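Local coordinates for protein 11R-lipoxygenase (Gersemia fruticosa, PDB 3VF1) that probably oxygenates polyunsaturated fatty acids, as a calcium-dependent 11R-lipoxygenase with a single non-heme iron in its catalytic domain, at residues 276-282 against 332-336; 139-143 against 520-526. One frame throughout, in Å; residues are numbered along the deposited sequence.

Contact 1: residues 276-282 against 332-336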
loop_
_atom_site.group_PDB
_atom_site.type_symbol
_atom_site.label_atom_id
_atom_site.label_comp_id
_atom_site.label_asym_id
_atom_site.label_seq_id
_atom_site.Cartn_x
_atom_site.Cartn_y
_atom_site.Cartn_z
ATOM N N LEU A 276 -19.339 -28.211 -1.074
ATOM C CA LEU A 276 -19.748 -27.415 0.077
ATOM C C LEU A 276 -19.067 -27.886 1.353
ATOM O O LEU A 276 -18.880 -29.084 1.554
ATOM C CB LEU A 276 -21.262 -27.504 0.269
ATOM C CG LEU A 276 -22.127 -26.874 -0.818
ATOM C CD1 LEU A 276 -23.587 -27.214 -0.572
ATOM C CD2 LEU A 276 -21.919 -25.368 -0.856
ATOM N N PRO A 277 -18.692 -26.938 2.225
ATOM C CA PRO A 277 -18.260 -27.318 3.573
ATOM C C PRO A 277 -19.381 -28.059 4.292
ATOM O O PRO A 277 -20.549 -27.722 4.098
ATOM C CB PRO A 277 -17.989 -25.972 4.251
ATOM C CG PRO A 277 -17.731 -25.022 3.135
ATOM C CD PRO A 277 -18.574 -25.489 1.989
ATOM N N GLU A 278 -19.035 -29.049 5.105
ATOM C CA GLU A 278 -20.039 -29.839 5.810
ATOM C C GLU A 278 -20.927 -28.967 6.700
ATOM O O GLU A 278 -22.073 -29.319 6.978
ATOM C CB GLU A 278 -19.369 -30.928 6.648
ATOM C CG GLU A 278 -18.452 -30.402 7.742
ATOM C CD GLU A 278 -17.707 -31.516 8.455
ATOM O OE1 GLU A 278 -16.943 -31.215 9.397
ATOM O OE2 GLU A 278 -17.885 -32.692 8.071
ATOM N N ASN A 279 -20.396 -27.829 7.135
ATOM C CA ASN A 279 -21.134 -26.925 8.012
ATOM C C ASN A 279 -21.929 -25.865 7.247
ATOM O O ASN A 279 -22.372 -24.874 7.828
ATOM C CB ASN A 279 -20.180 -26.242 8.995
ATOM C CG ASN A 279 -19.081 -25.464 8.297
ATOM O OD1 ASN A 279 -18.486 -25.942 7.332
ATOM N ND2 ASN A 279 -18.811 -24.255 8.778
ATOM N N PHE A 280 -22.106 -26.077 5.946
ATOM C CA PHE A 280 -22.862 -25.150 5.110
ATOM C C PHE A 280 -23.830 -25.955 4.247
ATOM O O PHE A 280 -23.673 -26.027 3.030
ATOM C CB PHE A 280 -21.905 -24.345 4.228
ATOM C CG PHE A 280 -22.528 -23.135 3.578
ATOM C CD1 PHE A 280 -23.742 -22.627 4.008
ATOM C CD2 PHE A 280 -21.886 -22.504 2.524
ATOM C CE1 PHE A 280 -24.298 -21.513 3.401
ATOM C CE2 PHE A 280 -22.438 -21.395 1.916
ATOM C CZ PHE A 280 -23.644 -20.899 2.356
ATOM N N PRO A 281 -24.839 -26.567 4.885
ATOM C CA PRO A 281 -25.743 -27.526 4.239
ATOM C C PRO A 281 -26.766 -26.882 3.302
ATOM O O PRO A 281 -27.964 -26.918 3.581
ATOM C CB PRO A 281 -26.448 -28.180 5.430
ATOM C CG PRO A 281 -26.482 -27.111 6.463
ATOM C CD PRO A 281 -25.199 -26.340 6.296
ATOM N N VAL A 282 -26.294 -26.308 2.200
ATOM C CA VAL A 282 -27.182 -25.734 1.196
ATOM C C VAL A 282 -27.781 -26.841 0.340
ATOM O O VAL A 282 -27.058 -27.600 -0.301
ATOM C CB VAL A 282 -26.437 -24.744 0.281
ATOM C CG1 VAL A 282 -27.342 -24.277 -0.852
ATOM C CG2 VAL A 282 -25.923 -23.557 1.083
ATOM N N PRO A 332 -19.943 -15.437 8.638
ATOM C CA PRO A 332 -20.845 -15.904 7.586
ATOM C C PRO A 332 -20.184 -16.694 6.465
ATOM O O PRO A 332 -18.960 -16.717 6.338
ATOM C CB PRO A 332 -21.408 -14.601 7.023
ATOM C CG PRO A 332 -20.303 -13.626 7.199
ATOM C CD PRO A 332 -19.601 -14.013 8.474
ATOM N N LEU A 333 -21.023 -17.344 5.666
ATOM C CA LEU A 333 -20.603 -17.965 4.421
ATOM C C LEU A 333 -21.566 -17.523 3.331
ATOM O O LEU A 333 -22.780 -17.540 3.522
ATOM C CB LEU A 333 -20.613 -19.490 4.524
ATOM C CG LEU A 333 -19.701 -20.125 5.572
ATOM C CD1 LEU A 333 -20.425 -20.259 6.900
ATOM C CD2 LEU A 333 -19.195 -21.474 5.088
ATOM N N GLY A 334 -21.022 -17.120 2.191
ATOM C CA GLY A 334 -21.839 -16.712 1.067
ATOM C C GLY A 334 -21.589 -17.614 -0.121
ATOM O O GLY A 334 -20.451 -17.979 -0.400
ATOM N N LEU A 335 -22.655 -17.980 -0.821
ATOM C CA LEU A 335 -22.533 -18.816 -2.006
ATOM C C LEU A 335 -22.984 -18.024 -3.222
ATOM O O LEU A 335 -24.004 -17.339 -3.181
ATOM C CB LEU A 335 -23.369 -20.087 -1.857
ATOM C CG LEU A 335 -22.963 -21.251 -2.762
ATOM C CD1 LEU A 335 -21.593 -21.785 -2.365
ATOM C CD2 LEU A 335 -24.005 -22.354 -2.714
ATOM N N PHE A 336 -22.216 -18.114 -4.302
ATOM C CA PHE A 336 -22.497 -17.347 -5.505
ATOM C C PHE A 336 -22.599 -18.253 -6.724
ATOM O O PHE A 336 -22.058 -19.356 -6.741
ATOM C CB PHE A 336 -21.412 -16.293 -5.729
ATOM C CG PHE A 336 -21.287 -15.302 -4.607
ATOM C CD1 PHE A 336 -20.708 -15.668 -3.404
ATOM C CD2 PHE A 336 -21.740 -14.003 -4.756
ATOM C CE1 PHE A 336 -20.589 -14.759 -2.369
ATOM C CE2 PHE A 336 -21.622 -13.089 -3.724
ATOM C CZ PHE A 336 -21.045 -13.471 -2.528
#
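The Phe280 ring lies between a leucine of the strand and a valine of its own loop: CB of Leu333 makes a CH-pi contact over one face, 3.9 Å from the ring centroid and 17° off the normal, while CG2 of Val282 sits above the opposite face. With CG anti to the backbone N (chi1 -166°), the ring reaches out of the loop to strand 333-338, and its CZ comes 3.7 Å from the carbonyl O of Leu333. Phe280 and Leu333 run past each other in opposite directions, which brings CD2 of Leu333 back along the base of the ring, 4.0 Å from Phe280 CG. Two residues along the strand, Leu335 offers its CB to Phe280 CE2 at 4.1 Å. Its CD1 meets Leu276 CD2 at 3.9 Å, the two side chains crossing at about a right angle, and Val282 CG1 approaches its other methyl, CD2. Cutting the Phe280 side chain back to an alanine is likely to leave Leu333 CB and Val282 CG2 without the ring between them and to open a gap beside Leu335. A type I turn from Pro277 to Phe280 shapes the loop. Between the two segments the contacts are apolar, without a hydrogen bond, which implies that shape and burial join them; a polar hold on the five-stranded antiparallel sheet comes from Asn279, whose carbonyl O accepts from Gln350 of strand 344-350.

Contact 2: residues 139-143 against 520-526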
loop_
_atom_site.group_PDB
_atom_site.type_symbol
_atom_site.label_atom_id
_atom_site.label_comp_id
_atom_site.label_asym_id
_atom_site.label_seq_id
_atom_site.Cartn_x
_atom_site.Cartn_y
_atom_site.Cartn_z
ATOM N N ILE A 139 26.569 0.490 -8.560
ATOM C CA ILE A 139 27.720 -0.400 -8.446
ATOM C C ILE A 139 27.511 -1.477 -7.387
ATOM O O ILE A 139 27.295 -1.173 -6.213
ATOM C CB ILE A 139 28.990 0.396 -8.088
ATOM C CG1 ILE A 139 29.248 1.483 -9.132
ATOM C CG2 ILE A 139 30.190 -0.535 -7.976
ATOM C CD1 ILE A 139 30.327 2.464 -8.736
ATOM N N LEU A 140 27.582 -2.735 -7.808
ATOM C CA LEU A 140 27.510 -3.860 -6.883
ATOM C C LEU A 140 28.799 -3.953 -6.076
ATOM O O LEU A 140 29.859 -3.544 -6.549
ATOM C CB LEU A 140 27.287 -5.161 -7.656
ATOM C CG LEU A 140 25.979 -5.255 -8.438
ATOM C CD1 LEU A 140 25.986 -6.463 -9.362
ATOM C CD2 LEU A 140 24.804 -5.321 -7.480
ATOM N N PRO A 141 28.719 -4.497 -4.853
ATOM C CA PRO A 141 29.920 -4.634 -4.022
ATOM C C PRO A 141 30.919 -5.613 -4.628
ATOM O O PRO A 141 32.127 -5.430 -4.486
ATOM C CB PRO A 141 29.371 -5.174 -2.699
ATOM C CG PRO A 141 28.100 -5.855 -3.063
ATOM C CD PRO A 141 27.527 -5.068 -4.201
ATOM N N ASN A 142 30.411 -6.639 -5.304
ATOM C CA ASN A 142 31.263 -7.627 -5.956
ATOM C C ASN A 142 31.557 -7.260 -7.409
ATOM O O ASN A 142 31.884 -8.123 -8.221
ATOM C CB ASN A 142 30.618 -9.013 -5.891
ATOM C CG ASN A 142 29.251 -9.051 -6.547
ATOM O OD1 ASN A 142 28.529 -8.055 -6.564
ATOM N ND2 ASN A 142 28.888 -10.205 -7.092
ATOM N N SER A 143 31.437 -5.976 -7.732
ATOM C CA SER A 143 31.697 -5.506 -9.087
ATOM C C SER A 143 33.183 -5.231 -9.282
ATOM O O SER A 143 33.983 -5.429 -8.370
ATOM C CB SER A 143 30.895 -4.234 -9.368
ATOM O OG SER A 143 31.205 -3.705 -10.644
ATOM N N SER A 520 26.618 -13.835 -9.773
ATOM C CA SER A 520 26.625 -12.415 -9.454
ATOM C C SER A 520 25.722 -12.146 -8.265
ATOM O O SER A 520 25.986 -11.241 -7.479
ATOM C CB SER A 520 26.140 -11.587 -10.644
ATOM O OG SER A 520 26.867 -11.891 -11.821
ATOM N N VAL A 521 24.656 -12.935 -8.138
ATOM C CA VAL A 521 23.691 -12.763 -7.055
ATOM C C VAL A 521 24.199 -13.387 -5.757
ATOM O O VAL A 521 24.065 -12.797 -4.683
ATOM C CB VAL A 521 22.330 -13.387 -7.410
ATOM C CG1 VAL A 521 21.324 -13.131 -6.299
ATOM C CG2 VAL A 521 21.818 -12.831 -8.729
ATOM N N LYS A 522 24.792 -14.572 -5.857
ATOM C CA LYS A 522 25.339 -15.244 -4.684
ATOM C C LYS A 522 26.406 -14.391 -4.008
ATOM O O LYS A 522 26.438 -14.276 -2.784
ATOM C CB LYS A 522 25.955 -16.592 -5.065
ATOM C CG LYS A 522 24.969 -17.628 -5.573
ATOM C CD LYS A 522 25.614 -19.009 -5.611
ATOM C CE LYS A 522 24.748 -20.025 -6.340
ATOM N NZ LYS A 522 24.699 -19.776 -7.809
ATOM N N LYS A 523 27.278 -13.793 -4.813
ATOM C CA LYS A 523 28.455 -13.102 -4.295
ATOM C C LYS A 523 28.206 -11.631 -3.959
ATOM O O LYS A 523 29.130 -10.915 -3.575
ATOM C CB LYS A 523 29.615 -13.238 -5.286
ATOM C CG LYS A 523 30.224 -14.631 -5.308
ATOM C CD LYS A 523 31.247 -14.797 -6.422
ATOM C CE LYS A 523 32.045 -16.082 -6.248
ATOM N NZ LYS A 523 31.177 -17.282 -6.064
ATOM N N ASP A 524 26.958 -11.188 -4.086
ATOM C CA ASP A 524 26.585 -9.840 -3.678
ATOM C C ASP A 524 26.266 -9.873 -2.191
ATOM O O ASP A 524 25.118 -10.061 -1.799
ATOM C CB ASP A 524 25.373 -9.336 -4.469
ATOM C CG ASP A 524 24.909 -7.964 -4.016
ATOM O OD1 ASP A 524 25.305 -7.527 -2.913
ATOM O OD2 ASP A 524 24.138 -7.321 -4.760
ATOM N N ASN A 525 27.289 -9.688 -1.365
ATOM C CA ASN A 525 27.132 -9.786 0.082
ATOM C C ASN A 525 26.057 -8.851 0.631
ATOM O O ASN A 525 25.476 -9.116 1.685
ATOM C CB ASN A 525 28.467 -9.501 0.772
ATOM C CG ASN A 525 29.006 -8.119 0.452
ATOM O OD1 ASN A 525 29.399 -7.839 -0.681
ATOM N ND2 ASN A 525 29.033 -7.248 1.454
ATOM N N GLU A 526 25.788 -7.762 -0.082
ATOM C CA GLU A 526 24.867 -6.741 0.407
ATOM C C GLU A 526 23.395 -7.127 0.238
ATOM O O GLU A 526 22.576 -6.848 1.113
ATOM C CB GLU A 526 25.162 -5.397 -0.264
ATOM C CG GLU A 526 26.454 -4.763 0.225
ATOM C CD GLU A 526 26.832 -3.509 -0.538
ATOM O OE1 GLU A 526 26.190 -3.213 -1.568
ATOM O OE2 GLU A 526 27.777 -2.817 -0.106
#
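Pro141 and Asn142, the central residues of a type I turn from Leu140 to Ser143, meet the junction between helices 518-522 and 525-538 in two ways, one by hydrogen bonding and the other by van der Waals packing. The hydrogen bond runs from Asn142 ND2 to Ser520 O, 3.1 Å long and bent to 146° at the hydrogen; the donor is tilted 21° from the carbonyl plane. Asn142 places CG between its backbone N and carbonyl carbon (chi1 59°), directing the amide at the end of the first helix.

The packing centres on the Pro141 ring, which lies against polar side chains. Its CG is 3.3 Å from Asp524 OD1, its CB equally near Asn525 OD1, and its CD 3.5 Å from Glu526 OE1. Leu140 comes in at about a right angle to Asp524, with CD2 3.4 Å from OD2. Asn142 CB rests 3.3 Å from Lys523 O.

These polar ends have their own partners. Asp524 is the N-cap of helix 525-538, its OD1 taking a weak bond from Glu526 N (2.9 Å) and a second bond from Ile527 N, and its OD2 is held by Tyr515 and His415. Glu526 forms a salt bridge with Arg154, and Lys523 another with Asp519.

The contact thus sets the loop between strand 130-134 and helix 148-164 on the junction of helices 518-522 and 525-538, and Arg154 of helix 148-164 reaches both sides of it, bonding Ile139 O and the carboxylate of Glu526.

Overall arrangement
Contacts 1 and 2 lie far apart, their centres about 52 Å from each other and their nearest atoms about 42 Å, and they share no helix or strand. Along the chain, contact 1 is nested inside the loop that contact 2 closes: 139-143 comes first, then 276-282 and 332-336, and finally 520-526. Contact 1 is internal to the lipoxygenase domain, setting a loop on its antiparallel sheet. Contact 2 spans a much longer stretch of sequence, fixing the loop after strand 130-134, an outermost strand of the N-terminal beta-sandwich sheets, against helices of the lipoxygenase domain. Neither contact touches the iron site.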